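PDB 3CE8: putative PII-like nitrogen regulatory protein from Shewanella baltica, which is of unknown function but resembles the PII nitrogen regulatory proteins and may act, like them, as a trimeric regulator. Local coordinates for residues N55-S60 and E73-F78. Sequence-based numbering, arbitrary orientation.
Sequences NICGFS and EGYREF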
loop_
_atom_site.group_PDB
_atom_site.type_symbol
_atom_site.label_atom_id
_atom_site.label_comp_id
_atom_site.label_asym_id
_atom_site.label_seq_id
_atom_site.Cartn_x
_atom_site.Cartn_y
_atom_site.Cartn_z
ATOM N N ASN A 55 10.327 4.248 -2.691
ATOM C CA ASN A 55 10.305 4.937 -3.981
ATOM C C ASN A 55 9.161 4.455 -4.859
ATOM O O ASN A 55 8.924 3.265 -4.990
ATOM C CB ASN A 55 11.636 4.743 -4.724
ATOM C CG ASN A 55 12.752 5.628 -4.167
ATOM O OD1 ASN A 55 12.508 6.705 -3.571
ATOM N ND2 ASN A 55 13.989 5.193 -4.385
ATOM N N ILE A 56 8.423 5.403 -5.417
ATOM C CA ILE A 56 7.375 5.096 -6.413
ATOM C C ILE A 56 7.427 6.089 -7.583
ATOM O O ILE A 56 7.966 7.186 -7.494
ATOM C CB ILE A 56 5.898 4.976 -5.838
ATOM C CG1 ILE A 56 5.459 6.262 -5.133
ATOM C CG2 ILE A 56 5.703 3.696 -4.954
ATOM C CD1 ILE A 56 5.185 7.376 -6.089
ATOM N N CYS A 57 6.891 5.638 -8.701
ATOM C CA CYS A 57 6.746 6.457 -9.885
ATOM C C CYS A 57 5.320 7.047 -9.930
ATOM O O CYS A 57 4.327 6.330 -9.782
ATOM C CB CYS A 57 7.015 5.596 -11.086
ATOM S SG CYS A 57 7.264 6.562 -12.452
ATOM N N GLY A 58 5.217 8.359 -10.090
ATOM C CA GLY A 58 3.915 9.035 -10.036
ATOM C C GLY A 58 3.535 9.879 -11.221
ATOM O O GLY A 58 4.314 10.679 -11.732
ATOM N N PHE A 59 2.309 9.668 -11.670
ATOM C CA PHE A 59 1.737 10.452 -12.759
ATOM C C PHE A 59 0.736 11.455 -12.220
ATOM O O PHE A 59 0.261 11.382 -11.062
ATOM C CB PHE A 59 1.068 9.574 -13.801
ATOM C CG PHE A 59 2.015 8.655 -14.517
ATOM C CD1 PHE A 59 2.620 7.600 -13.860
ATOM C CD2 PHE A 59 2.276 8.826 -15.849
ATOM C CE1 PHE A 59 3.481 6.765 -14.524
ATOM C CE2 PHE A 59 3.141 7.986 -16.513
ATOM C CZ PHE A 59 3.736 6.956 -15.846
ATOM N N SER A 60 0.436 12.400 -13.098
ATOM C CA SER A 60 -0.494 13.507 -12.788
ATOM C C SER A 60 -0.679 14.520 -13.915
ATOM O O SER A 60 0.019 14.463 -14.920
ATOM C CB SER A 60 -0.016 14.241 -11.543
ATOM O OG SER A 60 1.325 14.664 -11.725
ATOM N N GLU A 73 -0.935 15.121 -19.230
ATOM C CA GLU A 73 -0.222 14.495 -18.115
ATOM C C GLU A 73 1.295 14.481 -18.251
ATOM O O GLU A 73 1.874 14.412 -19.342
ATOM C CB GLU A 73 -0.709 13.053 -17.825
ATOM C CG GLU A 73 -1.958 12.968 -16.958
ATOM C CD GLU A 73 -1.899 11.777 -16.028
ATOM O OE1 GLU A 73 -0.891 11.057 -16.141
ATOM O OE2 GLU A 73 -2.809 11.574 -15.178
ATOM N N GLY A 74 1.895 14.558 -17.071
ATOM C CA GLY A 74 3.344 14.497 -16.866
ATOM C C GLY A 74 3.662 13.585 -15.694
ATOM O O GLY A 74 2.870 13.457 -14.752
ATOM N N TYR A 75 4.831 12.964 -15.735
ATOM C CA TYR A 75 5.207 11.995 -14.697
ATOM C C TYR A 75 6.623 12.137 -14.140
ATOM O O TYR A 75 7.483 12.835 -14.686
ATOM C CB TYR A 75 5.074 10.588 -15.257
ATOM C CG TYR A 75 6.304 10.176 -16.015
ATOM C CD1 TYR A 75 7.467 9.869 -15.328
ATOM C CD2 TYR A 75 6.306 10.115 -17.413
ATOM C CE1 TYR A 75 8.601 9.494 -16.013
ATOM C CE2 TYR A 75 7.423 9.748 -18.109
ATOM C CZ TYR A 75 8.571 9.437 -17.417
ATOM O OH TYR A 75 9.683 9.073 -18.153
ATOM N N ARG A 76 6.859 11.378 -13.085
ATOM C CA ARG A 76 8.111 11.456 -12.330
ATOM C C ARG A 76 8.210 10.527 -11.118
ATOM O O ARG A 76 7.310 9.756 -10.816
ATOM C CB ARG A 76 8.338 12.914 -11.890
ATOM C CG ARG A 76 8.994 13.135 -10.497
ATOM C CD ARG A 76 9.632 14.563 -10.275
ATOM N NE ARG A 76 8.682 15.687 -10.196
ATOM C CZ ARG A 76 7.448 15.702 -10.713
ATOM N NH1 ARG A 76 6.979 14.676 -11.418
ATOM N NH2 ARG A 76 6.683 16.776 -10.558
ATOM N N GLU A 77 9.317 10.663 -10.405
ATOM C CA GLU A 77 9.656 9.813 -9.252
ATOM C C GLU A 77 9.522 10.511 -7.904
ATOM O O GLU A 77 10.029 11.608 -7.675
ATOM C CB GLU A 77 11.089 9.275 -9.394
ATOM C CG GLU A 77 11.494 8.219 -8.357
ATOM C CD GLU A 77 11.057 6.796 -8.755
ATOM O OE1 GLU A 77 10.863 6.552 -9.970
ATOM O OE2 GLU A 77 10.932 5.916 -7.868
ATOM N N PHE A 78 8.832 9.825 -7.007
ATOM C CA PHE A 78 8.570 10.329 -5.656
ATOM C C PHE A 78 8.913 9.353 -4.567
ATOM O O PHE A 78 9.201 8.179 -4.749
ATOM C CB PHE A 78 7.083 10.681 -5.442
ATOM C CG PHE A 78 6.504 11.596 -6.479
ATOM C CD1 PHE A 78 6.033 11.092 -7.678
ATOM C CD2 PHE A 78 6.388 12.943 -6.241
ATOM C CE1 PHE A 78 5.487 11.913 -8.634
ATOM C CE2 PHE A 78 5.843 13.780 -7.200
ATOM C CZ PHE A 78 5.394 13.259 -8.391
#
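Ile56 and Phe78, Gly58 and Arg76, and Ser60 and Gly74 form the three hydrogen-bonded pairs that join strands 50-60 and 74-86 side by side in antiparallel register. Ile56 N donates a hydrogen bond to Phe78 O at 3.0 Å, and Ile56 O accepts one from Phe78 N at 2.8 Å. The Gly58–Arg76 pair repeats this in both directions. At the end next to the connecting loop Gly74 N still reaches Ser60 O at 2.9 Å, while the return bond from Ser60 N to Gly74 O is weak. In the alternate pairs, Cys57 CA and Tyr75 CA lean on the carbonyl oxygens of Arg76 and Gly58 through CA-H...O contacts.

The aromatic contacts lie on both faces. Beside Cys57 and Glu77, Phe59 and Tyr75 run side by side, and Tyr75 CB sits over one face of the Phe59 ring, a CH-pi contact 3.5 Å from the centroid. Chi1 of 84° turns the Tyr75 ring away while CB stays there; the ring planes are oblique, 39° apart. On the other face the Phe78 ring fills the place beside Gly58, where a side chain would collide with it; Ile56 CD1 packs on Phe78 CB at 3.9 Å.

Glu73 OE1 comes near the plane of the Phe59 ring at its edge, 3.4 Å from Phe59 CB.

The two strands are the arms of a hairpin in a ferredoxin-like fold, as in PII proteins, and the partly unmodelled connection probably corresponds to their T-loop. Ile56 and Phe78 both touch Ile29 of strand 23-31, next in the sheet. Phe59 stacks on Phe51 of a second subunit; replacing it by an alanine is likely to lose that stack and strip Tyr75 CB of its aromatic cover. Residues 57-60 pair with a strand of that subunit, carrying the sheet across the interface.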